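Local coordinates for protein dihydroxyacetone kinase (Citrobacter freundii, PDB 1UN8) that phosphorylates dihydroxyacetone with ATP, giving dihydroxyacetone phosphate in the oxidative route of glycerol fermentation, at residues A[22-30]-A[320-328]; A[38-46]-A[69-79]. All coordinates share one frame; numbering follows the deposited sequence.

Contact 1 (A[22-30]-A[320-328]); sequences IASPWNNLA and TEVETSNWP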
loop_
_atom_site.group_PDB
_atom_site.type_symbol
_atom_site.label_atom_id
_atom_site.label_comp_id
_atom_site.label_asym_id
_atom_site.label_seq_id
_atom_site.Cartn_x
_atom_site.Cartn_y
_atom_site.Cartn_z
ATOM N N ILE A 22 13.134 -13.141 -1.334
ATOM C CA ILE A 22 13.694 -12.638 -2.591
ATOM C C ILE A 22 13.963 -11.136 -2.534
ATOM O O ILE A 22 14.890 -10.632 -3.177
ATOM C CB ILE A 22 12.744 -12.871 -3.809
ATOM C CG1 ILE A 22 12.483 -14.362 -4.049
ATOM C CG2 ILE A 22 13.358 -12.241 -5.048
ATOM C CD1 ILE A 22 13.690 -15.129 -4.522
ATOM N N ALA A 23 13.155 -10.417 -1.760
ATOM C CA ALA A 23 13.304 -8.963 -1.669
ATOM C C ALA A 23 13.961 -8.475 -0.393
ATOM O O ALA A 23 14.021 -7.267 -0.154
ATOM C CB ALA A 23 11.953 -8.292 -1.826
ATOM N N SER A 24 14.451 -9.404 0.420
ATOM C CA SER A 24 15.108 -9.058 1.675
ATOM C C SER A 24 16.246 -8.050 1.528
ATOM O O SER A 24 17.274 -8.337 0.928
ATOM C CB SER A 24 15.653 -10.316 2.343
ATOM O OG SER A 24 16.407 -9.973 3.492
ATOM N N PRO A 25 16.087 -6.856 2.094
ATOM C CA PRO A 25 17.128 -5.836 2.002
ATOM C C PRO A 25 18.447 -6.314 2.618
ATOM O O PRO A 25 19.513 -6.072 2.061
ATOM C CB PRO A 25 16.540 -4.669 2.794
ATOM C CG PRO A 25 15.080 -4.872 2.696
ATOM C CD PRO A 25 14.938 -6.361 2.863
ATOM N N TRP A 26 18.368 -6.980 3.772
ATOM C CA TRP A 26 19.560 -7.465 4.466
ATOM C C TRP A 26 19.953 -8.888 4.077
ATOM O O TRP A 26 21.043 -9.355 4.422
ATOM C CB TRP A 26 19.362 -7.418 5.983
ATOM C CG TRP A 26 18.971 -6.087 6.512
ATOM C CD1 TRP A 26 17.702 -5.601 6.650
ATOM C CD2 TRP A 26 19.852 -5.040 6.948
ATOM N NE1 TRP A 26 17.736 -4.314 7.142
ATOM C CE2 TRP A 26 19.041 -3.944 7.332
ATOM C CE3 TRP A 26 21.249 -4.919 7.049
ATOM C CZ2 TRP A 26 19.579 -2.739 7.807
ATOM C CZ3 TRP A 26 21.787 -3.725 7.519
ATOM C CH2 TRP A 26 20.951 -2.647 7.893
ATOM N N ASN A 27 19.077 -9.579 3.359
ATOM C CA ASN A 27 19.372 -10.950 2.968
ATOM C C ASN A 27 19.687 -11.744 4.239
ATOM O O ASN A 27 20.573 -12.605 4.259
ATOM C CB ASN A 27 20.567 -10.982 2.013
ATOM C CG ASN A 27 20.807 -12.358 1.432
ATOM O OD1 ASN A 27 21.928 -12.688 1.031
ATOM N ND2 ASN A 27 19.762 -13.180 1.395
ATOM N N ASN A 28 18.941 -11.444 5.296
ATOM C CA ASN A 28 19.120 -12.091 6.584
ATOM C C ASN A 28 17.963 -13.010 6.918
ATOM O O ASN A 28 17.757 -13.344 8.077
ATOM C CB ASN A 28 19.222 -11.041 7.681
ATOM C CG ASN A 28 17.950 -10.213 7.809
ATOM O OD1 ASN A 28 17.194 -10.062 6.845
ATOM N ND2 ASN A 28 17.704 -9.671 9.004
ATOM N N LEU A 29 17.204 -13.417 5.910
ATOM C CA LEU A 29 16.072 -14.295 6.150
ATOM C C LEU A 29 16.281 -15.645 5.489
ATOM O O LEU A 29 16.911 -15.737 4.443
ATOM C CB LEU A 29 14.793 -13.642 5.614
ATOM C CG LEU A 29 14.592 -12.204 6.108
ATOM C CD1 LEU A 29 13.481 -11.526 5.313
ATOM C CD2 LEU A 29 14.292 -12.207 7.604
ATOM N N ALA A 30 15.746 -16.693 6.097
ATOM C CA ALA A 30 15.877 -18.023 5.545
ATOM C C ALA A 30 14.706 -18.894 5.967
ATOM O O ALA A 30 14.235 -18.813 7.103
ATOM C CB ALA A 30 17.186 -18.651 6.016
ATOM N N THR A 320 16.363 2.702 18.343
ATOM C CA THR A 320 17.549 1.941 17.981
ATOM C C THR A 320 17.402 1.339 16.604
ATOM O O THR A 320 16.339 0.843 16.254
ATOM C CB THR A 320 17.817 0.812 18.979
ATOM O OG1 THR A 320 16.707 -0.094 18.988
ATOM C CG2 THR A 320 18.005 1.373 20.379
ATOM N N GLU A 321 18.465 1.384 15.813
ATOM C CA GLU A 321 18.402 0.808 14.480
ATOM C C GLU A 321 18.329 -0.703 14.610
ATOM O O GLU A 321 18.889 -1.282 15.542
ATOM C CB GLU A 321 19.645 1.173 13.667
ATOM C CG GLU A 321 19.918 2.661 13.554
ATOM C CD GLU A 321 21.136 2.963 12.686
ATOM O OE1 GLU A 321 22.223 2.390 12.943
ATOM O OE2 GLU A 321 21.007 3.779 11.746
ATOM N N VAL A 322 17.624 -1.340 13.682
ATOM C CA VAL A 322 17.518 -2.798 13.666
ATOM C C VAL A 322 17.773 -3.224 12.226
ATOM O O VAL A 322 17.988 -2.370 11.366
ATOM C CB VAL A 322 16.116 -3.273 14.126
ATOM C CG1 VAL A 322 15.860 -2.806 15.552
ATOM C CG2 VAL A 322 15.036 -2.731 13.189
ATOM N N GLU A 323 17.766 -4.524 11.957
ATOM C CA GLU A 323 17.990 -4.993 10.594
ATOM C C GLU A 323 16.846 -5.879 10.135
ATOM O O GLU A 323 16.927 -7.106 10.217
ATOM C CB GLU A 323 19.288 -5.781 10.498
ATOM C CG GLU A 323 20.458 -5.087 11.130
ATOM C CD GLU A 323 21.757 -5.787 10.835
ATOM O OE1 GLU A 323 21.740 -7.037 10.686
ATOM O OE2 GLU A 323 22.789 -5.082 10.761
ATOM N N THR A 324 15.784 -5.254 9.641
ATOM C CA THR A 324 14.627 -5.998 9.163
ATOM C C THR A 324 14.157 -5.469 7.813
ATOM O O THR A 324 14.538 -4.378 7.390
ATOM C CB THR A 324 13.460 -5.904 10.163
ATOM O OG1 THR A 324 13.096 -4.527 10.343
ATOM C CG2 THR A 324 13.861 -6.502 11.511
ATOM N N SER A 325 13.316 -6.242 7.143
ATOM C CA SER A 325 12.824 -5.825 5.842
ATOM C C SER A 325 11.897 -4.631 5.892
ATOM O O SER A 325 11.811 -3.875 4.924
ATOM C CB SER A 325 12.073 -6.964 5.160
ATOM O OG SER A 325 12.906 -8.096 4.972
ATOM N N ASN A 326 11.182 -4.442 7.009
ATOM C CA ASN A 326 10.183 -3.372 7.011
ATOM C C ASN A 326 10.079 -2.415 8.204
ATOM O O ASN A 326 9.165 -1.596 8.235
ATOM C CB ASN A 326 8.810 -4.007 6.768
ATOM C CG ASN A 326 8.739 -4.743 5.458
ATOM O OD1 ASN A 326 8.433 -4.174 4.418
ATOM N ND2 ASN A 326 9.004 -6.042 5.509
ATOM N N TRP A 327 10.970 -2.487 9.188
ATOM C CA TRP A 327 10.850 -1.543 10.291
ATOM C C TRP A 327 11.085 -0.158 9.720
ATOM O O TRP A 327 12.064 0.071 9.008
ATOM C CB TRP A 327 11.811 -1.898 11.449
ATOM C CG TRP A 327 11.820 -0.824 12.476
ATOM C CD1 TRP A 327 12.737 0.179 12.625
ATOM C CD2 TRP A 327 10.811 -0.595 13.465
ATOM N NE1 TRP A 327 12.357 1.022 13.640
ATOM C CE2 TRP A 327 11.180 0.573 14.175
ATOM C CE3 TRP A 327 9.628 -1.259 13.820
ATOM C CZ2 TRP A 327 10.405 1.092 15.220
ATOM C CZ3 TRP A 327 8.861 -0.745 14.857
ATOM C CH2 TRP A 327 9.253 0.421 15.546
ATOM N N PRO A 328 10.181 0.782 10.038
ATOM C CA PRO A 328 10.325 2.168 9.592
ATOM C C PRO A 328 10.991 3.039 10.652
ATOM O O PRO A 328 10.611 2.999 11.819
ATOM C CB PRO A 328 8.891 2.581 9.350
ATOM C CG PRO A 328 8.203 1.919 10.507
ATOM C CD PRO A 328 8.836 0.544 10.581
HETATM O O HOH W 1 19.475 -8.741 11.232
#
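W26 lays its indole across the side chain of E323, and this stacked pair buries more area than any other residues of the contact. CB of E323 sits over the centre of the ring face, 3.7 Å from the centroid of the five-membered ring, a CH-pi contact. Because the glutamate runs extended beyond CG, its carboxylate reaches over the CE3-CZ3 rim of the six-membered ring, with OE2 3.7 Å from CZ3 of W26 and the two planes only 18° apart.

Segment 22-30 leads from helix 12-22 into strand 29-32, outermost in the first DhaK sheet within this chain, whereas 320-328 comes after helix 314-319, which follows strand 301-309 of the second sheet; nearly 300 residues apart in sequence, the two loops meet beside the start of strand 29-32.

Polar contacts are few and bent. At the indole edge, in the ring plane, W26 NE1 gives a weak bond to T324 O at 3.2 Å, with 129° at the hydrogen. N28 holds CG between its backbone N and carbonyl carbon (chi1 63°), directing ND2 to E323 O for another weak bond of 2.9 Å. The same ND2 donates to a water that in turn donates to E323 OE1, linking the amide to the stacked carboxylate.

S325 packs elsewhere on 22-30: its OG lies 3.4 Å from P25 CD and 3.5 Å from L29 CD1. R334 of the second subunit hydrogen-bonds S24 O and P25 O.

Contact 2 (A[38-46]-A[69-79]); sequences IRIVVRRDL and IGKGMLTAAVC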
loop_
_atom_site.group_PDB
_atom_site.type_symbol
_atom_site.label_atom_id
_atom_site.label_comp_id
_atom_site.label_asym_id
_atom_site.label_seq_id
_atom_site.Cartn_x
_atom_site.Cartn_y
_atom_site.Cartn_z
ATOM N N ILE A 38 4.426 -26.762 7.656
ATOM C CA ILE A 38 5.035 -25.890 8.649
ATOM C C ILE A 38 5.725 -24.793 7.865
ATOM O O ILE A 38 6.556 -25.072 7.000
ATOM C CB ILE A 38 6.063 -26.647 9.537
ATOM C CG1 ILE A 38 5.314 -27.467 10.590
ATOM C CG2 ILE A 38 7.010 -25.680 10.230
ATOM C CD1 ILE A 38 5.570 -28.978 10.508
ATOM N N ARG A 39 5.376 -23.545 8.162
ATOM C CA ARG A 39 5.951 -22.413 7.448
ATOM C C ARG A 39 6.658 -21.447 8.387
ATOM O O ARG A 39 6.070 -20.486 8.880
ATOM C CB ARG A 39 4.845 -21.716 6.643
ATOM C CG ARG A 39 4.641 -22.355 5.264
ATOM C CD ARG A 39 3.255 -22.136 4.693
ATOM N NE ARG A 39 2.255 -22.686 5.599
ATOM C CZ ARG A 39 1.125 -23.271 5.216
ATOM N NH1 ARG A 39 0.827 -23.399 3.929
ATOM N NH2 ARG A 39 0.290 -23.729 6.136
ATOM N N ILE A 40 7.939 -21.717 8.614
ATOM C CA ILE A 40 8.759 -20.910 9.499
ATOM C C ILE A 40 9.880 -20.171 8.789
ATOM O O ILE A 40 10.607 -20.743 7.975
ATOM C CB ILE A 40 9.410 -21.781 10.580
ATOM C CG1 ILE A 40 8.346 -22.657 11.246
ATOM C CG2 ILE A 40 10.135 -20.892 11.577
ATOM C CD1 ILE A 40 8.734 -23.147 12.653
ATOM N N VAL A 41 10.013 -18.890 9.099
ATOM C CA VAL A 41 11.070 -18.085 8.522
ATOM C C VAL A 41 11.932 -17.721 9.696
ATOM O O VAL A 41 11.426 -17.348 10.750
ATOM C CB VAL A 41 10.561 -16.793 7.890
ATOM C CG1 VAL A 41 11.746 -15.898 7.516
ATOM C CG2 VAL A 41 9.746 -17.118 6.657
ATOM N N VAL A 42 13.238 -17.840 9.520
ATOM C CA VAL A 42 14.155 -17.537 10.600
ATOM C C VAL A 42 15.308 -16.691 10.099
ATOM O O VAL A 42 15.571 -16.646 8.902
ATOM C CB VAL A 42 14.712 -18.831 11.215
ATOM C CG1 VAL A 42 15.822 -19.394 10.339
ATOM C CG2 VAL A 42 15.198 -18.553 12.613
ATOM N N ARG A 43 15.990 -16.021 11.014
ATOM C CA ARG A 43 17.116 -15.182 10.641
ATOM C C ARG A 43 18.391 -15.999 10.504
ATOM O O ARG A 43 18.557 -17.015 11.176
ATOM C CB ARG A 43 17.311 -14.083 11.678
ATOM C CG ARG A 43 17.364 -14.587 13.089
ATOM C CD ARG A 43 17.289 -13.443 14.087
ATOM N NE ARG A 43 18.489 -12.611 14.078
ATOM C CZ ARG A 43 18.742 -11.653 14.968
ATOM N NH1 ARG A 43 17.870 -11.405 15.943
ATOM N NH2 ARG A 43 19.870 -10.951 14.891
ATOM N N ARG A 44 19.277 -15.556 9.616
ATOM C CA ARG A 44 20.547 -16.234 9.380
ATOM C C ARG A 44 21.569 -15.799 10.433
ATOM O O ARG A 44 22.629 -16.401 10.581
ATOM C CB ARG A 44 21.031 -15.919 7.963
ATOM C CG ARG A 44 20.168 -16.565 6.891
ATOM C CD ARG A 44 19.864 -15.607 5.761
ATOM N NE ARG A 44 21.040 -15.303 4.950
ATOM C CZ ARG A 44 21.645 -16.181 4.156
ATOM N NH1 ARG A 44 21.186 -17.422 4.066
ATOM N NH2 ARG A 44 22.707 -15.817 3.454
ATOM N N ASP A 45 21.218 -14.752 11.172
ATOM C CA ASP A 45 22.051 -14.211 12.244
ATOM C C ASP A 45 21.825 -14.982 13.525
ATOM O O ASP A 45 22.000 -14.430 14.606
ATOM C CB ASP A 45 21.676 -12.758 12.541
ATOM C CG ASP A 45 22.067 -11.819 11.442
ATOM O OD1 ASP A 45 21.696 -12.095 10.278
ATOM O OD2 ASP A 45 22.741 -10.806 11.749
ATOM N N LEU A 46 21.426 -16.242 13.430
ATOM C CA LEU A 46 21.158 -16.999 14.644
ATOM C C LEU A 46 22.246 -16.980 15.711
ATOM O O LEU A 46 23.308 -17.580 15.545
ATOM C CB LEU A 46 20.826 -18.447 14.310
ATOM C CG LEU A 46 19.342 -18.779 14.473
ATOM C CD1 LEU A 46 19.170 -20.288 14.549
ATOM C CD2 LEU A 46 18.809 -18.130 15.746
ATOM N N ILE A 69 11.723 -9.608 11.249
ATOM C CA ILE A 69 12.686 -10.616 11.680
ATOM C C ILE A 69 14.071 -10.010 11.413
ATOM O O ILE A 69 14.313 -9.449 10.340
ATOM C CB ILE A 69 12.521 -11.921 10.861
ATOM C CG1 ILE A 69 11.286 -12.691 11.307
ATOM C CG2 ILE A 69 13.784 -12.796 10.959
ATOM C CD1 ILE A 69 10.950 -13.829 10.379
ATOM N N GLY A 70 14.967 -10.121 12.385
ATOM C CA GLY A 70 16.322 -9.609 12.249
ATOM C C GLY A 70 16.890 -8.993 13.516
ATOM O O GLY A 70 16.169 -8.799 14.522
ATOM N N LYS A 71 18.135 -8.704 13.351
ATOM C CA LYS A 71 18.856 -8.089 14.456
ATOM C C LYS A 71 18.082 -6.920 15.068
ATOM O O LYS A 71 17.705 -5.976 14.371
ATOM C CB LYS A 71 20.222 -7.626 13.949
ATOM C CG LYS A 71 21.152 -7.076 15.009
ATOM C CD LYS A 71 22.459 -6.618 14.376
ATOM C CE LYS A 71 23.420 -6.066 15.413
ATOM N NZ LYS A 71 24.647 -5.538 14.755
ATOM N N GLY A 72 17.831 -6.993 16.372
ATOM C CA GLY A 72 17.102 -5.933 17.052
ATOM C C GLY A 72 15.608 -6.199 17.187
ATOM O O GLY A 72 14.897 -5.445 17.869
ATOM N N MET A 73 15.130 -7.259 16.528
ATOM C CA MET A 73 13.719 -7.631 16.573
ATOM C C MET A 73 13.512 -9.139 16.537
ATOM O O MET A 73 14.320 -9.897 17.069
ATOM C CB MET A 73 12.938 -6.974 15.422
ATOM C CG MET A 73 12.730 -5.478 15.599
ATOM S SD MET A 73 11.631 -4.686 14.386
ATOM C CE MET A 73 10.071 -4.747 15.268
ATOM N N LEU A 74 12.427 -9.566 15.900
ATOM C CA LEU A 74 12.079 -10.976 15.825
ATOM C C LEU A 74 13.195 -11.917 15.407
ATOM O O LEU A 74 13.981 -11.604 14.517
ATOM C CB LEU A 74 10.878 -11.148 14.894
ATOM C CG LEU A 74 9.519 -11.343 15.577
ATOM C CD1 LEU A 74 9.413 -10.495 16.835
ATOM C CD2 LEU A 74 8.415 -11.003 14.583
ATOM N N THR A 75 13.254 -13.073 16.067
ATOM C CA THR A 75 14.255 -14.096 15.777
ATOM C C THR A 75 13.689 -15.013 14.711
ATOM O O THR A 75 14.401 -15.484 13.834
ATOM C CB THR A 75 14.589 -14.934 17.029
ATOM O OG1 THR A 75 15.257 -14.108 17.990
ATOM C CG2 THR A 75 15.479 -16.112 16.670
ATOM N N ALA A 76 12.388 -15.260 14.793
ATOM C CA ALA A 76 11.707 -16.113 13.835
ATOM C C ALA A 76 10.225 -15.775 13.858
ATOM O O ALA A 76 9.746 -15.125 14.784
ATOM C CB ALA A 76 11.919 -17.579 14.202
ATOM N N ALA A 77 9.502 -16.217 12.832
ATOM C CA ALA A 77 8.063 -15.973 12.743
ATOM C C ALA A 77 7.405 -17.256 12.259
ATOM O O ALA A 77 7.879 -17.889 11.314
ATOM C CB ALA A 77 7.765 -14.809 11.767
ATOM N N VAL A 78 6.320 -17.650 12.916
ATOM C CA VAL A 78 5.629 -18.866 12.522
ATOM C C VAL A 78 4.392 -18.417 11.749
ATOM O O VAL A 78 3.487 -17.797 12.319
ATOM C CB VAL A 78 5.216 -19.687 13.760
ATOM C CG1 VAL A 78 5.053 -21.150 13.383
ATOM C CG2 VAL A 78 6.244 -19.506 14.876
ATOM N N CYS A 79 4.375 -18.737 10.454
ATOM C CA CYS A 79 3.300 -18.348 9.547
ATOM C C CYS A 79 2.215 -19.390 9.301
ATOM O O CYS A 79 2.479 -20.465 8.743
ATOM C CB CYS A 79 3.901 -17.932 8.204
ATOM S SG CYS A 79 5.286 -16.770 8.359
HETATM O O HOH W 2 3.826 -22.466 9.979
#
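V41 and A77 form the hydrogen-bonded pair at the middle of an antiparallel strand pairing within the mixed sheet of the DhaK region, where strand 40-43 lies between 29-32 and 76-80. Strands 40-43 and 76-79 run antiparallel, at 173°. V41 N donates to A77 O at 3.2 Å and A77 N to V41 O at 3.1 Å; C79 N to R39 O and R43 N to T75 O extend the series at either end.

Packing is tight on both faces. V42 CG2 meets A76 CB at 3.8 Å on the face that I40 and V78 share, covered by helix 88-98. On the other face, covered by helix 12-22, V41 points CG1 at I69 CD1, 3.6 Å away.

Near the type II turn G70-M73, R43 sends its buried side chain across the backbone. CG stands between N and the carbonyl carbon (chi1 51°), close beside T75 O, and a bend at chi3 lays the guanidinium flat over the G70-K71 peptide, G70 C lying 3.5 Å above its centre. E167 takes NH1 in a salt bridge, which probably fixes that orientation.

Exposed K71 is the loose side: it touches R43 NH2 with CB, then its extended chain leaves the interface. The other end, where C79 approaches the substrate-binding S59, is partly exposed and water-bridged: a water accepts from R39 N and donates to C79 O at 2.7 Å.

Overall arrangement
The two contacts illustrate how a sheet interior and a loop beside it are held by different chemistry. Contact 2 is the buried one, joining strands 40-43 and 76-80 by regular backbone bonds and aliphatic side chains, with one buried arginine laid on a peptide. Contact 1, partly buried, relies on an aromatic stack, weak side-chain bonds and a water to tie a distant loop to the approach to strand 29-32. Nested within the loop that contact 1 closes, contact 2 touches it directly: A30 O and V42 N probably bond between neighbouring strands, as do E323 N and K71 O between loops. Both reach the second subunit, contact 1 at more residues; only contact 2 comes near substrate-binding residues.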